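Local coordinates for protein voltage-sensor containing phosphatase (Ciona intestinalis, PDB 3V0D) that probably dephosphorylates phosphoinositides in response to membrane voltage, its cytoplasmic part joining a PTEN-like phosphatase domain to a C2 domain, at residues R16-D21 and K60-D65; N50-V55 and R76-T81. The protein carries 1 engineered substitution. All coordinates share one frame; numbering follows the deposited sequence. Where two conformers were deposited one is given.

Contact 1 of 2, residues R16-D21 and K60-D65; sequences RRYRKD and KTKHPD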
ATOM      1  N   ARG A  16      -2.657 -20.549   4.170  0.67 41.11           N
ATOM      2  CA  ARG A  16      -3.667 -19.598   4.616  0.67 40.54           C
ATOM      3  C   ARG A  16      -4.669 -20.202   5.595  0.67 39.76           C
ATOM      4  O   ARG A  16      -5.458 -19.471   6.182  0.67 39.37           O
ATOM      5  CB  ARG A  16      -4.421 -18.999   3.424  0.67 40.87           C
ATOM      6  CG  ARG A  16      -3.574 -18.145   2.496  0.67 42.09           C
ATOM      7  CD  ARG A  16      -4.449 -17.234   1.649  0.67 44.71           C
ATOM      8  NE  ARG A  16      -3.864 -16.976   0.333  0.67 46.75           N
ATOM      9  CZ  ARG A  16      -3.029 -15.978   0.049  0.67 47.33           C
ATOM     10  NH1 ARG A  16      -2.659 -15.116   0.990  0.67 47.37           N
ATOM     11  NH2 ARG A  16      -2.562 -15.840  -1.188  0.67 47.61           N
ATOM     12  N   ARG A  17      -4.632 -21.525   5.778  1.00 39.17           N
ATOM     13  CA  ARG A  17      -5.705 -22.224   6.499  1.00 38.31           C
ATOM     14  C   ARG A  17      -5.316 -22.818   7.861  1.00 37.17           C
ATOM     15  O   ARG A  17      -4.379 -23.624   7.956  1.00 37.99           O
ATOM     16  CB  ARG A  17      -6.298 -23.315   5.607  1.00 38.80           C
ATOM     17  CG  ARG A  17      -7.718 -23.655   5.944  1.00 39.42           C
ATOM     18  CD  ARG A  17      -8.691 -22.871   5.083  1.00 39.74           C
ATOM     19  NE  ARG A  17      -9.936 -22.670   5.805  1.00 38.40           N
ATOM     20  CZ  ARG A  17     -10.756 -21.643   5.620  1.00 35.13           C
ATOM     21  NH1 ARG A  17     -10.473 -20.694   4.728  1.00 35.85           N
ATOM     22  NH2 ARG A  17     -11.853 -21.558   6.354  1.00 36.25           N
ATOM     23  N   TYR A  18      -6.057 -22.426   8.901  1.00 34.98           N
ATOM     24  CA  TYR A  18      -5.963 -23.019  10.234  1.00 33.17           C
ATOM     25  C   TYR A  18      -7.110 -24.029  10.396  1.00 33.85           C
ATOM     26  O   TYR A  18      -8.276 -23.649  10.485  1.00 32.18           O
ATOM     27  CB  TYR A  18      -6.026 -21.930  11.329  1.00 32.38           C
ATOM     28  CG  TYR A  18      -5.806 -22.444  12.737  1.00 30.25           C
ATOM     29  CD1 TYR A  18      -4.549 -22.369  13.342  1.00 30.46           C
ATOM     30  CD2 TYR A  18      -6.844 -23.067  13.449  1.00 31.22           C
ATOM     31  CE1 TYR A  18      -4.333 -22.868  14.630  1.00 32.24           C
ATOM     32  CE2 TYR A  18      -6.638 -23.567  14.733  1.00 32.49           C
ATOM     33  CZ  TYR A  18      -5.381 -23.464  15.320  1.00 33.19           C
ATOM     34  OH  TYR A  18      -5.190 -23.957  16.595  1.00 36.11           O
ATOM     35  N   ARG A  19      -6.771 -25.317  10.406  1.00 35.15           N
ATOM     36  CA  ARG A  19      -7.770 -26.389  10.502  1.00 37.63           C
ATOM     37  C   ARG A  19      -7.381 -27.305  11.645  1.00 38.40           C
ATOM     38  O   ARG A  19      -6.721 -28.337  11.436  1.00 39.45           O
ATOM     39  CB  ARG A  19      -7.849 -27.191   9.204  1.00 38.25           C
ATOM     40  CG  ARG A  19      -8.390 -26.458   7.990  1.00 41.27           C
ATOM     41  CD  ARG A  19      -8.495 -27.419   6.793  1.00 45.98           C
ATOM     42  NE  ARG A  19      -8.690 -26.731   5.513  1.00 49.87           N
ATOM     43  CZ  ARG A  19      -9.866 -26.550   4.908  1.00 51.70           C
ATOM     44  NH1 ARG A  19      -9.923 -25.910   3.743  1.00 52.41           N
ATOM     45  NH2 ARG A  19     -10.989 -27.006   5.452  1.00 52.98           N
ATOM     46  N   LYS A  20      -7.801 -26.934  12.849  1.00 38.97           N
ATOM     47  CA  LYS A  20      -7.312 -27.540  14.078  1.00 39.56           C
ATOM     48  C   LYS A  20      -8.261 -27.245  15.234  1.00 39.03           C
ATOM     49  O   LYS A  20      -8.868 -26.172  15.292  1.00 38.61           O
ATOM     50  CB  LYS A  20      -5.912 -26.991  14.390  1.00 40.19           C
ATOM     51  CG  LYS A  20      -5.079 -27.819  15.353  1.00 42.53           C
ATOM     52  CD  LYS A  20      -3.585 -27.633  15.093  1.00 45.57           C
ATOM     53  CE  LYS A  20      -3.043 -26.335  15.681  1.00 46.90           C
ATOM     54  NZ  LYS A  20      -1.599 -26.150  15.348  1.00 48.25           N
ATOM     55  N   ASP A  21      -8.393 -28.213  16.141  1.00 38.58           N
ATOM     56  CA  ASP A  21      -9.126 -28.047  17.402  1.00 37.99           C
ATOM     57  C   ASP A  21     -10.543 -27.499  17.230  1.00 36.98           C
ATOM     58  O   ASP A  21     -11.008 -26.702  18.043  1.00 37.07           O
ATOM     59  CB  ASP A  21      -8.324 -27.177  18.378  1.00 38.66           C
ATOM     60  CG  ASP A  21      -6.928 -27.712  18.621  1.00 40.18           C
ATOM     61  OD1 ASP A  21      -5.978 -26.898  18.633  1.00 41.44           O
ATOM     62  OD2 ASP A  21      -6.777 -28.948  18.782  1.00 42.44           O
ATOM     63  N   LYS A  60     -10.788 -15.765  22.049  1.00 22.61           N
ATOM     64  CA  LYS A  60     -11.160 -15.929  23.448  1.00 24.40           C
ATOM     65  C   LYS A  60     -10.696 -17.277  24.007  1.00 24.71           C
ATOM     66  O   LYS A  60     -10.374 -17.381  25.200  1.00 26.80           O
ATOM     67  CB  LYS A  60     -12.664 -15.780  23.596  1.00 24.68           C
ATOM     68  CG  LYS A  60     -13.108 -14.356  23.375  1.00 28.07           C
ATOM     69  CD  LYS A  60     -14.595 -14.226  23.521  1.00 30.73           C
ATOM     70  CE  LYS A  60     -15.078 -12.879  23.031  1.00 32.92           C
ATOM     71  NZ  LYS A  60     -16.480 -13.005  22.512  1.00 34.76           N
ATOM     72  N   THR A  61     -10.656 -18.299  23.151  1.00 25.17           N
ATOM     73  CA  THR A  61     -10.269 -19.659  23.545  1.00 26.74           C
ATOM     74  C   THR A  61      -8.758 -19.838  23.598  1.00 26.45           C
ATOM     75  O   THR A  61      -8.226 -20.394  24.564  1.00 27.48           O
ATOM     76  CB  THR A  61     -10.867 -20.712  22.565  1.00 27.18           C
ATOM     77  OG1 THR A  61     -12.291 -20.600  22.573  1.00 29.86           O
ATOM     78  CG2 THR A  61     -10.464 -22.159  22.957  1.00 29.28           C
ATOM     79  N   LYS A  62      -8.076 -19.371  22.557  1.00 25.54           N
ATOM     80  CA  LYS A  62      -6.655 -19.633  22.382  1.00 25.61           C
ATOM     81  C   LYS A  62      -5.745 -18.587  23.009  1.00 23.40           C
ATOM     82  O   LYS A  62      -4.580 -18.879  23.341  1.00 24.17           O
ATOM     83  CB  LYS A  62      -6.315 -19.760  20.895  1.00 26.41           C
ATOM     84  CG  LYS A  62      -7.000 -20.899  20.148  1.00 30.46           C
ATOM     85  CD  LYS A  62      -6.450 -22.236  20.529  1.00 34.29           C
ATOM     86  CE  LYS A  62      -6.872 -23.305  19.534  1.00 36.85           C
ATOM     87  NZ  LYS A  62      -6.371 -24.622  19.998  1.00 39.01           N
ATOM     88  N   HIS A  63      -6.246 -17.359  23.135  1.00 21.96           N
ATOM     89  CA  HIS A  63      -5.429 -16.259  23.633  1.00 20.97           C
ATOM     90  C   HIS A  63      -6.224 -15.401  24.618  1.00 21.23           C
ATOM     91  O   HIS A  63      -6.250 -14.169  24.488  1.00 20.51           O
ATOM     92  CB  HIS A  63      -4.909 -15.405  22.464  1.00 21.10           C
ATOM     93  CG  HIS A  63      -4.088 -16.172  21.476  1.00 20.68           C
ATOM     94  ND1 HIS A  63      -2.796 -16.577  21.742  1.00 21.10           N
ATOM     95  CD2 HIS A  63      -4.388 -16.637  20.238  1.00 21.01           C
ATOM     96  CE1 HIS A  63      -2.326 -17.233  20.692  1.00 20.89           C
ATOM     97  NE2 HIS A  63      -3.275 -17.292  19.770  1.00 21.35           N
ATOM     98  N   PRO A  64      -6.896 -16.044  25.602  1.00 22.44           N
ATOM     99  CA  PRO A  64      -7.805 -15.266  26.448  1.00 22.61           C
ATOM    100  C   PRO A  64      -7.119 -14.081  27.126  1.00 21.58           C
ATOM    101  O   PRO A  64      -6.049 -14.221  27.746  1.00 21.50           O
ATOM    102  CB  PRO A  64      -8.294 -16.289  27.502  1.00 24.33           C
ATOM    103  CG  PRO A  64      -7.276 -17.357  27.488  1.00 25.16           C
ATOM    104  CD  PRO A  64      -6.808 -17.438  26.064  1.00 23.26           C
ATOM    105  N   ASP A  65      -7.728 -12.908  26.956  1.00 21.39           N
ATOM    106  CA  ASP A  65      -7.235 -11.647  27.525  0.77 22.00           C
ATOM    107  C   ASP A  65      -5.840 -11.259  27.065  1.00 21.19           C
ATOM    108  O   ASP A  65      -5.199 -10.397  27.675  1.00 22.94           O
ATOM    109  CB  ASP A  65      -7.277 -11.658  29.061  0.77 23.42           C
ATOM    110  CG  ASP A  65      -8.660 -11.862  29.605  0.77 26.59           C
ATOM    111  OD1 ASP A  65      -9.616 -11.191  29.150  0.77 29.69           O
ATOM    112  OD2 ASP A  65      -8.780 -12.702  30.511  0.77 29.71           O
TER
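Lys-62 reaches from the last turn of helix 52-62 to Asp-21 and Tyr-18, pinning this helix end to the two-stranded hairpin (17-20 with 23-25) at the start of the PTEN-like phosphatase domain. The close part is small and involves just the far end of the lysine. Its NZ donates to Asp-21 OD1 over 2.7 Å, a hydrogen bond that is part of a salt bridge, while the adjoining CE rests 3.4 Å from Tyr-18 OH. The tyrosine and the lysine approach from opposite directions; the Asp-21 side chain crosses the lysine at about a right angle. A bend at chi2 (-72°) turns the lysine chain before its last two torsions run extended to the ammonium, which lets side chains bridge a backbone gap of 10.1 Å between Asp-21 CA and Lys-62 CA. The Tyr-18 ring also meets Phe-58 of the same helix edge-to-face.

Toward solvent the contact is loose. Asp-21 sits exposed in the hairpin turn, and Lys-20 NZ, at 6.8 Å from Lys-62 NZ, is a second positive charge, not in contact, that probably has little effect beside the Asp-21 carboxylate. The bridge itself uses one oxygen: NZ stands 38° out of the carboxylate plane at OD1, and is 4.5 Å from Asp-21 OD2.

Contact 2 of 2, residues N50-V55 and R76-T81; sequences NPIGEV and RGYDET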
ATOM      1  N   ASN A  50     -14.483 -16.134   6.996  1.00 23.25           N
ATOM      2  CA  ASN A  50     -14.340 -16.449   8.398  1.00 21.99           C
ATOM      3  C   ASN A  50     -15.501 -15.832   9.160  1.00 21.75           C
ATOM      4  O   ASN A  50     -15.588 -14.633   9.255  1.00 22.42           O
ATOM      5  CB  ASN A  50     -13.085 -15.770   8.961  1.00 22.73           C
ATOM      6  CG  ASN A  50     -11.774 -16.419   8.535  1.00 21.61           C
ATOM      7  OD1 ASN A  50     -11.747 -17.422   7.809  1.00 23.93           O
ATOM      8  ND2 ASN A  50     -10.664 -15.816   8.978  1.00 21.11           N
ATOM      9  N   PRO A  51     -16.421 -16.641   9.694  1.00 22.35           N
ATOM     10  CA  PRO A  51     -17.539 -16.055  10.446  1.00 22.37           C
ATOM     11  C   PRO A  51     -17.026 -15.377  11.706  1.00 21.40           C
ATOM     12  O   PRO A  51     -16.212 -15.955  12.437  1.00 21.31           O
ATOM     13  CB  PRO A  51     -18.401 -17.273  10.792  1.00 23.36           C
ATOM     14  CG  PRO A  51     -17.985 -18.353   9.826  1.00 24.38           C
ATOM     15  CD  PRO A  51     -16.508 -18.108   9.616  1.00 23.57           C
ATOM     16  N   ILE A  52     -17.500 -14.159  11.960  1.00 20.99           N
ATOM     17  CA  ILE A  52     -17.012 -13.383  13.108  1.00 20.93           C
ATOM     18  C   ILE A  52     -17.194 -14.115  14.447  1.00 21.73           C
ATOM     19  O   ILE A  52     -16.335 -14.011  15.319  1.00 21.44           O
ATOM     20  CB  ILE A  52     -17.632 -11.971  13.154  1.00 21.21           C
ATOM     21  CG1 ILE A  52     -16.969 -11.118  14.237  1.00 21.35           C
ATOM     22  CG2 ILE A  52     -19.159 -12.034  13.334  1.00 22.70           C
ATOM     23  CD1 ILE A  52     -17.163  -9.623  14.018  1.00 22.15           C
ATOM     24  N   GLY A  53     -18.287 -14.869  14.593  1.00 22.13           N
ATOM     25  CA  GLY A  53     -18.491 -15.668  15.796  1.00 23.21           C
ATOM     26  C   GLY A  53     -17.376 -16.681  16.011  1.00 22.86           C
ATOM     27  O   GLY A  53     -16.933 -16.892  17.146  1.00 24.01           O
ATOM     28  N   GLU A  54     -16.908 -17.306  14.927  1.00 22.15           N
ATOM     29  CA  GLU A  54     -15.822 -18.271  15.024  1.00 22.16           C
ATOM     30  C   GLU A  54     -14.470 -17.606  15.278  1.00 21.12           C
ATOM     31  O   GLU A  54     -13.655 -18.113  16.031  1.00 21.38           O
ATOM     32  CB  GLU A  54     -15.766 -19.148  13.764  1.00 22.41           C
ATOM     33  CG  GLU A  54     -16.860 -20.207  13.733  1.00 26.29           C
ATOM     34  CD  GLU A  54     -16.665 -21.184  14.865  1.00 28.80           C
ATOM     35  OE1 GLU A  54     -15.747 -22.021  14.760  1.00 31.86           O
ATOM     36  OE2 GLU A  54     -17.381 -21.076  15.884  1.00 30.85           O
ATOM     37  N   VAL A  55     -14.231 -16.452  14.666  1.00 20.12           N
ATOM     38  CA  VAL A  55     -12.973 -15.744  14.888  1.00 19.46           C
ATOM     39  C   VAL A  55     -12.899 -15.247  16.331  1.00 19.48           C
ATOM     40  O   VAL A  55     -11.866 -15.393  17.003  1.00 19.74           O
ATOM     41  CB  VAL A  55     -12.803 -14.576  13.888  1.00 19.05           C
ATOM     42  CG1 VAL A  55     -11.446 -13.888  14.075  1.00 19.41           C
ATOM     43  CG2 VAL A  55     -12.909 -15.090  12.457  1.00 19.90           C
ATOM     44  N   ARG A  76     -15.008  -1.130   5.843  1.00 15.95           N
ATOM     45  CA  ARG A  76     -15.942  -1.907   6.664  1.00 17.77           C
ATOM     46  C   ARG A  76     -15.383  -2.117   8.054  1.00 15.91           C
ATOM     47  O   ARG A  76     -14.237  -2.573   8.192  1.00 16.10           O
ATOM     48  CB  ARG A  76     -16.209  -3.319   6.069  0.55 20.11           C
ATOM     49  CG  ARG A  76     -17.094  -3.409   4.853  0.55 22.72           C
ATOM     50  CD  ARG A  76     -17.438  -4.874   4.574  0.55 26.13           C
ATOM     51  NE  ARG A  76     -16.275  -5.677   4.185  0.55 28.78           N
ATOM     52  CZ  ARG A  76     -16.290  -7.000   4.012  0.55 28.09           C
ATOM     53  NH1 ARG A  76     -17.406  -7.695   4.217  0.55 29.40           N
ATOM     54  NH2 ARG A  76     -15.184  -7.635   3.626  0.55 26.35           N
ATOM     55  N   GLY A  77     -16.197  -1.782   9.069  1.00 16.47           N
ATOM     56  CA  GLY A  77     -15.979  -2.248  10.434  1.00 16.54           C
ATOM     57  C   GLY A  77     -16.965  -3.361  10.762  1.00 15.98           C
ATOM     58  O   GLY A  77     -17.503  -4.035   9.893  1.00 17.62           O
ATOM     59  N   TYR A  78     -17.184  -3.560  12.055  1.00 16.03           N
ATOM     60  CA  TYR A  78     -18.009  -4.632  12.588  1.00 15.65           C
ATOM     61  C   TYR A  78     -18.227  -4.344  14.071  1.00 15.50           C
ATOM     62  O   TYR A  78     -17.668  -3.372  14.604  1.00 15.83           O
ATOM     63  CB  TYR A  78     -17.396  -6.039  12.386  1.00 16.38           C
ATOM     64  CG  TYR A  78     -15.918  -6.154  12.679  1.00 16.03           C
ATOM     65  CD1 TYR A  78     -15.426  -6.282  13.981  1.00 16.28           C
ATOM     66  CD2 TYR A  78     -15.006  -6.176  11.640  1.00 17.62           C
ATOM     67  CE1 TYR A  78     -14.054  -6.388  14.229  1.00 16.18           C
ATOM     68  CE2 TYR A  78     -13.663  -6.286  11.877  1.00 17.55           C
ATOM     69  CZ  TYR A  78     -13.181  -6.406  13.163  1.00 16.75           C
ATOM     70  OH  TYR A  78     -11.838  -6.542  13.417  1.00 17.36           O
ATOM     71  N   ASP A  79     -19.027  -5.181  14.726  1.00 16.38           N
ATOM     72  CA  ASP A  79     -19.268  -5.086  16.163  1.00 15.91           C
ATOM     73  C   ASP A  79     -18.019  -5.513  16.928  1.00 15.84           C
ATOM     74  O   ASP A  79     -17.743  -6.708  17.115  1.00 16.70           O
ATOM     75  CB  ASP A  79     -20.464  -5.977  16.530  1.00 17.04           C
ATOM     76  CG  ASP A  79     -20.728  -6.023  18.014  1.00 17.11           C
ATOM     77  OD1 ASP A  79     -20.081  -5.264  18.765  1.00 16.63           O
ATOM     78  OD2 ASP A  79     -21.581  -6.832  18.425  1.00 18.94           O
ATOM     79  N   GLU A  80     -17.253  -4.529  17.380  1.00 15.74           N
ATOM     80  CA  GLU A  80     -15.967  -4.793  18.031  1.00 15.73           C
ATOM     81  C   GLU A  80     -16.133  -5.350  19.431  1.00 15.66           C
ATOM     82  O   GLU A  80     -15.180  -5.870  20.013  1.00 16.19           O
ATOM     83  CB  GLU A  80     -15.109  -3.535  18.031  1.00 16.48           C
ATOM     84  CG  GLU A  80     -14.780  -3.094  16.615  1.00 16.95           C
ATOM     85  CD  GLU A  80     -14.016  -1.792  16.517  1.00 17.75           C
ATOM     86  OE1 GLU A  80     -13.772  -1.154  17.565  1.00 19.10           O
ATOM     87  OE2 GLU A  80     -13.686  -1.394  15.382  1.00 19.16           O
ATOM     88  N   THR A  81     -17.348  -5.251  19.980  1.00 15.54           N
ATOM     89  CA  THR A  81     -17.617  -5.875  21.264  1.00 16.88           C
ATOM     90  C   THR A  81     -17.565  -7.400  21.187  1.00 16.60           C
ATOM     91  O   THR A  81     -17.321  -8.059  22.204  1.00 17.92           O
ATOM     92  CB  THR A  81     -18.883  -5.282  21.898  1.00 17.35           C
ATOM     93  OG1 THR A  81     -18.694  -3.844  21.987  1.00 18.40           O
ATOM     94  CG2 THR A  81     -19.144  -5.853  23.296  1.00 19.41           C
TER
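The terminal methyl of Ile-52, CD1, lies against the root of the Tyr-78 side chain, 3.8 Å from ring atom CD1 and 3.9 Å from CB. It meets the ring obliquely, and only this one methyl makes the apolar contact across the two segments. The Ile-52 branch is carried there by CG1 lying anti to the backbone N (chi1 -172°) and by a nearly extended chi2, which brings CD1 nearest to the loop 76-81. A looser approach brings the same methyl to 4.3 Å from Asp-79 O.

In the next shell, the backbone around each partner is organised separately. Ile-52 opens helix 52-62, directly after Pro-51 at the N-cap, whose O accepts from Val-55 N at 3.0 Å. The loop 76-81 is shaped by an Asx turn: Asp-79 OD1 receives Thr-81 N over 3.0 Å, from above the carboxylate plane, as the chain enters a 3-10 turn. Tyr-78 is anchored at its other end, where OH hydrogen-bonds His-125 NE2; this histidine heads the HCXXGXXR phosphatase signature, whose cysteine is an engineered serine here. Phe-39 packs edge-to-face with the tyrosine ring.

Within the fold, the contact joins the start of helix 52-62 to the loop between strands 67-73 and 87-92, with Pro-40 of strand 34-41 touching both Ile-52 and Tyr-78, and with Val-87 of strand 87-92 beside the tyrosine.

How the contacts relate
Both contacts lie on the surface of the phosphatase domain, with no fully buried residue among those that touch, and their centres are 14 Å apart. Helix 52-62 is common to them: contact 2 uses its first turn and contact 1 its last, so one helix is tied to the N-terminal hairpin at one end and to the loop 76-81 at the other. Their chemistry differs with location. At the domain's outer margin, contact 1 relies on an ion pair beside a tyrosine hydroxyl; contact 2, next to strand 34-41 and nearer the signature loop, is mainly an apolar contact across its segments, with no polar bond between them.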